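WGR domain-containing protein (Bacteroides fragilis, PDB 2RA8) is of unknown function but combines an N-terminal WGR domain, a module thought to bind nucleic acids in some relatives, with a leucine-rich-repeat domain. Local coordinates at residues T292-D304 with Y318-P332. Numbering follows the deposited sequence.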
loop_
_atom_site.group_PDB
_atom_site.type_symbol
_atom_site.label_atom_id
_atom_site.label_comp_id
_atom_site.label_asym_id
_atom_site.label_seq_id
_atom_site.Cartn_x
_atom_site.Cartn_y
_atom_site.Cartn_z
ATOM N N THR A 292 8.197 17.630 -14.700
ATOM C CA THR A 292 9.201 18.500 -14.091
ATOM C C THR A 292 8.754 19.934 -14.060
ATOM O O THR A 292 7.687 20.277 -14.572
ATOM C CB THR A 292 10.532 18.432 -14.853
ATOM O OG1 THR A 292 10.323 18.843 -16.210
ATOM C CG2 THR A 292 11.088 17.022 -14.825
ATOM N N ASP A 293 9.582 20.788 -13.465
ATOM C CA ASP A 293 9.275 22.210 -13.345
ATOM C C ASP A 293 9.005 22.905 -14.654
ATOM O O ASP A 293 8.252 23.875 -14.698
ATOM C CB ASP A 293 10.409 22.941 -12.619
ATOM C CG ASP A 293 10.464 22.610 -11.137
ATOM O OD1 ASP A 293 9.531 21.949 -10.633
ATOM O OD2 ASP A 293 11.439 23.019 -10.475
ATOM N N GLU A 294 9.629 22.440 -15.730
ATOM C CA GLU A 294 9.394 23.067 -17.024
ATOM C C GLU A 294 8.014 22.718 -17.513
ATOM O O GLU A 294 7.451 23.403 -18.368
ATOM C CB GLU A 294 10.463 22.649 -18.045
ATOM C CG GLU A 294 10.860 21.193 -18.007
ATOM C CD GLU A 294 12.051 20.906 -18.906
ATOM O OE1 GLU A 294 12.535 19.753 -18.906
ATOM O OE2 GLU A 294 12.501 21.833 -19.611
ATOM N N GLY A 295 7.456 21.652 -16.951
ATOM C CA GLY A 295 6.114 21.250 -17.322
ATOM C C GLY A 295 5.123 22.128 -16.582
ATOM O O GLY A 295 4.197 22.683 -17.181
ATOM N N ALA A 296 5.320 22.258 -15.272
ATOM C CA ALA A 296 4.446 23.083 -14.438
ATOM C C ALA A 296 4.511 24.516 -14.888
ATOM O O ALA A 296 3.524 25.252 -14.826
ATOM C CB ALA A 296 4.866 22.981 -12.984
ATOM N N ARG A 297 5.695 24.913 -15.339
ATOM C CA ARG A 297 5.957 26.261 -15.830
ATOM C C ARG A 297 4.907 26.672 -16.842
ATOM O O ARG A 297 4.365 27.783 -16.791
ATOM C CB ARG A 297 7.330 26.291 -16.505
ATOM C CG ARG A 297 8.288 27.380 -16.044
ATOM C CD ARG A 297 7.801 28.772 -16.396
ATOM N NE ARG A 297 7.040 29.389 -15.313
ATOM C CZ ARG A 297 7.529 29.625 -14.097
ATOM N NH1 ARG A 297 8.778 29.289 -13.804
ATOM N NH2 ARG A 297 6.776 30.216 -13.176
ATOM N N LEU A 298 4.625 25.772 -17.779
ATOM C CA LEU A 298 3.647 26.047 -18.821
ATOM C C LEU A 298 2.311 26.419 -18.231
ATOM O O LEU A 298 1.652 27.355 -18.696
ATOM C CB LEU A 298 3.490 24.829 -19.734
ATOM C CG LEU A 298 4.764 24.245 -20.366
ATOM C CD1 LEU A 298 4.381 23.052 -21.207
ATOM C CD2 LEU A 298 5.478 25.279 -21.218
ATOM N N LEU A 299 1.901 25.694 -17.194
ATOM C CA LEU A 299 0.630 25.967 -16.541
ATOM C C LEU A 299 0.608 27.365 -16.007
ATOM O O LEU A 299 -0.351 28.108 -16.234
ATOM C CB LEU A 299 0.392 25.001 -15.384
ATOM C CG LEU A 299 0.189 23.530 -15.726
ATOM C CD1 LEU A 299 0.268 22.710 -14.446
ATOM C CD2 LEU A 299 -1.153 23.341 -16.421
ATOM N N LEU A 300 1.663 27.732 -15.284
ATOM C CA LEU A 300 1.767 29.067 -14.700
ATOM C C LEU A 300 1.809 30.172 -15.734
ATOM O O LEU A 300 1.351 31.281 -15.465
ATOM C CB LEU A 300 3.007 29.169 -13.802
ATOM C CG LEU A 300 2.983 28.335 -12.525
ATOM C CD1 LEU A 300 4.321 28.444 -11.809
ATOM C CD2 LEU A 300 1.854 28.811 -11.631
ATOM N N ASP A 301 2.361 29.880 -16.914
ATOM C CA ASP A 301 2.438 30.864 -17.997
ATOM C C ASP A 301 1.124 30.959 -18.733
ATOM O O ASP A 301 0.972 31.769 -19.649
ATOM C CB ASP A 301 3.520 30.486 -19.027
ATOM C CG ASP A 301 4.940 30.606 -18.481
ATOM O OD1 ASP A 301 5.183 31.447 -17.592
ATOM O OD2 ASP A 301 5.824 29.870 -18.967
ATOM N N HIS A 302 0.165 30.123 -18.346
ATOM C CA HIS A 302 -1.139 30.100 -19.000
ATOM C C HIS A 302 -2.265 29.853 -18.035
ATOM O O HIS A 302 -3.126 29.009 -18.290
ATOM C CB HIS A 302 -1.165 29.005 -20.063
ATOM C CG HIS A 302 -0.238 29.251 -21.208
ATOM N ND1 HIS A 302 -0.448 30.253 -22.131
ATOM C CD2 HIS A 302 0.902 28.624 -21.584
ATOM C CE1 HIS A 302 0.524 30.233 -23.027
ATOM N NE2 HIS A 302 1.356 29.254 -22.717
ATOM N N VAL A 303 -2.273 30.577 -16.920
ATOM C CA VAL A 303 -3.326 30.413 -15.922
ATOM C C VAL A 303 -4.679 30.686 -16.538
ATOM O O VAL A 303 -5.685 30.102 -16.141
ATOM C CB VAL A 303 -3.121 31.371 -14.734
ATOM C CG1 VAL A 303 -4.124 31.064 -13.638
ATOM C CG2 VAL A 303 -1.695 31.249 -14.209
ATOM N N ASP A 304 -4.704 31.576 -17.525
ATOM C CA ASP A 304 -5.943 31.943 -18.206
ATOM C C ASP A 304 -6.680 30.759 -18.788
ATOM O O ASP A 304 -7.907 30.686 -18.717
ATOM C CB ASP A 304 -5.650 32.965 -19.318
ATOM C CG ASP A 304 -4.726 32.413 -20.397
ATOM O OD1 ASP A 304 -3.706 31.776 -20.046
ATOM O OD2 ASP A 304 -5.012 32.630 -21.596
ATOM N N TYR A 318 8.080 15.238 -10.334
ATOM C CA TYR A 318 9.475 15.580 -10.099
ATOM C C TYR A 318 9.606 17.088 -10.025
ATOM O O TYR A 318 10.535 17.666 -10.579
ATOM C CB TYR A 318 10.366 15.019 -11.223
ATOM C CG TYR A 318 10.762 13.565 -11.063
ATOM C CD1 TYR A 318 11.918 13.209 -10.363
ATOM C CD2 TYR A 318 9.990 12.544 -11.618
ATOM C CE1 TYR A 318 12.294 11.866 -10.223
ATOM C CE2 TYR A 318 10.358 11.203 -11.482
ATOM C CZ TYR A 318 11.507 10.875 -10.787
ATOM O OH TYR A 318 11.871 9.556 -10.670
ATOM N N LEU A 319 8.654 17.724 -9.346
ATOM C CA LEU A 319 8.660 19.170 -9.171
ATOM C C LEU A 319 9.547 19.535 -7.998
ATOM O O LEU A 319 9.725 18.740 -7.074
ATOM C CB LEU A 319 7.250 19.687 -8.883
ATOM C CG LEU A 319 6.156 19.455 -9.931
ATOM C CD1 LEU A 319 4.860 20.071 -9.436
ATOM C CD2 LEU A 319 6.567 20.068 -11.267
ATOM N N SER A 320 10.108 20.739 -8.027
ATOM C CA SER A 320 10.961 21.207 -6.937
ATOM C C SER A 320 10.047 21.820 -5.906
ATOM O O SER A 320 8.909 22.183 -6.225
ATOM C CB SER A 320 11.949 22.263 -7.449
ATOM O OG SER A 320 11.273 23.423 -7.903
ATOM N N ASP A 321 10.505 21.943 -4.662
ATOM C CA ASP A 321 9.632 22.539 -3.661
ATOM C C ASP A 321 9.295 23.969 -3.991
ATOM O O ASP A 321 8.197 24.435 -3.696
ATOM C CB ASP A 321 10.233 22.460 -2.248
ATOM C CG ASP A 321 11.738 22.597 -2.233
ATOM O OD1 ASP A 321 12.287 23.378 -3.040
ATOM O OD2 ASP A 321 12.372 21.928 -1.388
ATOM N N GLU A 322 10.222 24.677 -4.619
ATOM C CA GLU A 322 9.974 26.069 -4.972
ATOM C C GLU A 322 8.859 26.172 -5.991
ATOM O O GLU A 322 8.020 27.075 -5.911
ATOM C CB GLU A 322 11.254 26.708 -5.508
ATOM C CG GLU A 322 12.447 26.503 -4.575
ATOM C CD GLU A 322 13.667 27.312 -4.976
ATOM O OE1 GLU A 322 14.101 27.206 -6.143
ATOM O OE2 GLU A 322 14.196 28.051 -4.117
HETATM N N MSE A 323 8.834 25.243 -6.946
HETATM C CA MSE A 323 7.794 25.231 -7.977
HETATM C C MSE A 323 6.457 24.846 -7.382
HETATM O O MSE A 323 5.410 25.396 -7.757
HETATM C CB MSE A 323 8.162 24.254 -9.105
HETATM C CG MSE A 323 7.066 24.066 -10.150
HETATM SE SE MSE A 323 6.478 25.724 -10.986
HETATM C CE MSE A 323 7.873 25.877 -12.319
ATOM N N LYS A 324 6.474 23.898 -6.447
ATOM C CA LYS A 324 5.245 23.477 -5.792
ATOM C C LYS A 324 4.662 24.617 -4.984
ATOM O O LYS A 324 3.443 24.780 -4.927
ATOM C CB LYS A 324 5.491 22.242 -4.901
ATOM C CG LYS A 324 5.659 20.938 -5.694
ATOM C CD LYS A 324 5.850 19.720 -4.786
ATOM C CE LYS A 324 7.240 19.710 -4.163
ATOM N NZ LYS A 324 7.435 18.570 -3.222
ATOM N N LYS A 325 5.519 25.434 -4.371
ATOM C CA LYS A 325 5.038 26.580 -3.599
ATOM C C LYS A 325 4.365 27.547 -4.547
ATOM O O LYS A 325 3.275 28.046 -4.273
ATOM C CB LYS A 325 6.194 27.319 -2.916
ATOM C CG LYS A 325 7.022 26.498 -1.945
ATOM C CD LYS A 325 6.286 26.194 -0.651
ATOM C CE LYS A 325 7.198 25.436 0.312
ATOM N NZ LYS A 325 6.576 25.203 1.644
ATOM N N GLU A 326 5.025 27.813 -5.673
ATOM C CA GLU A 326 4.508 28.737 -6.681
ATOM C C GLU A 326 3.188 28.263 -7.208
ATOM O O GLU A 326 2.234 29.035 -7.308
ATOM C CB GLU A 326 5.484 28.863 -7.849
ATOM C CG GLU A 326 5.379 30.194 -8.585
ATOM C CD GLU A 326 6.331 30.298 -9.762
ATOM O OE1 GLU A 326 7.464 29.783 -9.657
ATOM O OE2 GLU A 326 5.955 30.904 -10.787
ATOM N N LEU A 327 3.126 26.983 -7.551
ATOM C CA LEU A 327 1.896 26.390 -8.066
ATOM C C LEU A 327 0.799 26.508 -7.050
ATOM O O LEU A 327 -0.340 26.842 -7.382
ATOM C CB LEU A 327 2.115 24.911 -8.392
ATOM C CG LEU A 327 2.998 24.626 -9.602
ATOM C CD1 LEU A 327 3.416 23.172 -9.592
ATOM C CD2 LEU A 327 2.241 24.978 -10.878
ATOM N N GLN A 328 1.142 26.239 -5.795
ATOM C CA GLN A 328 0.184 26.305 -4.697
ATOM C C GLN A 328 -0.438 27.684 -4.591
ATOM O O GLN A 328 -1.661 27.825 -4.519
ATOM C CB GLN A 328 0.888 25.977 -3.375
ATOM C CG GLN A 328 0.210 24.921 -2.504
ATOM C CD GLN A 328 0.531 23.503 -2.936
ATOM O OE1 GLN A 328 0.171 22.539 -2.261
ATOM N NE2 GLN A 328 1.212 23.368 -4.067
ATOM N N LYS A 329 0.410 28.710 -4.597
ATOM C CA LYS A 329 -0.043 30.091 -4.461
ATOM C C LYS A 329 -0.601 30.733 -5.710
ATOM O O LYS A 329 -1.490 31.580 -5.621
ATOM C CB LYS A 329 1.099 30.965 -3.933
ATOM C CG LYS A 329 0.650 32.315 -3.398
ATOM C CD LYS A 329 1.836 33.179 -2.996
ATOM C CE LYS A 329 1.387 34.392 -2.189
ATOM N NZ LYS A 329 0.366 35.204 -2.906
ATOM N N SER A 330 -0.090 30.344 -6.875
ATOM C CA SER A 330 -0.547 30.923 -8.136
ATOM C C SER A 330 -1.759 30.261 -8.767
ATOM O O SER A 330 -2.430 30.872 -9.597
ATOM C CB SER A 330 0.602 30.940 -9.149
ATOM O OG SER A 330 1.680 31.737 -8.683
ATOM N N LEU A 331 -2.055 29.018 -8.398
ATOM C CA LEU A 331 -3.221 28.339 -8.965
ATOM C C LEU A 331 -4.390 28.404 -8.011
ATOM O O LEU A 331 -4.272 28.043 -6.844
ATOM C CB LEU A 331 -2.881 26.881 -9.314
ATOM C CG LEU A 331 -1.840 26.723 -10.438
ATOM C CD1 LEU A 331 -1.657 25.258 -10.786
ATOM C CD2 LEU A 331 -2.297 27.494 -11.671
ATOM N N PRO A 332 -5.552 28.878 -8.494
ATOM C CA PRO A 332 -6.758 29.003 -7.668
ATOM C C PRO A 332 -7.537 27.757 -7.334
ATOM O O PRO A 332 -8.306 27.757 -6.375
ATOM C CB PRO A 332 -7.605 30.000 -8.454
ATOM C CG PRO A 332 -7.286 29.635 -9.872
ATOM C CD PRO A 332 -5.775 29.464 -9.832
#
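Two neighbouring helices of the leucine-rich-repeat domain, 293-300 and 321-330, pack side by side here. They run nearly parallel; their axes approach to 10.3 Å, with 18° between their directions. Asp293 grips the N-terminus of the second helix with both carboxylate oxygens. Asp293 OD1 accepts from Ser320 N at 2.9 Å and Asp293 OD2 from Ser320 OG at 2.6 Å, each met on its syn side. This fork should hold the carboxylate in a fixed rotation, and through it Asp293 holds the residue that caps the second helix. Ser320 OG also accepts from Met323 N, the capping bond.

Between the helices, knobs fit into holes. Met323, a selenomethionine, sits among Asp293, Ala296, Arg297 and Leu300. Its CG is anti to the backbone N (chi1 174°), and the bend at chi2 brings Met323 SE to 3.6 Å from Leu300 CD1. The bend at chi3 lays CE over one face of the Arg297 guanidinium. Leu300 in turn fills the gap between Met323, Glu326, Leu327 and Ser330, with Leu300 CD2 3.5 Å from Ser330 CB. Ala296 CB touches Leu327 CD1 at 3.7 Å. Beside them, Arg297 NH2 meets Glu326 OE2 in a salt bridge (2.6 Å) whose hydrogen bond is bent and weak; Asp301 extends the network.

Asp321 N hydrogen-bonds to Asp321 OD2 of the second subunit. Leu298 packs on helix 265-274, and Leu327 reaches Ile335 of strand 334-336.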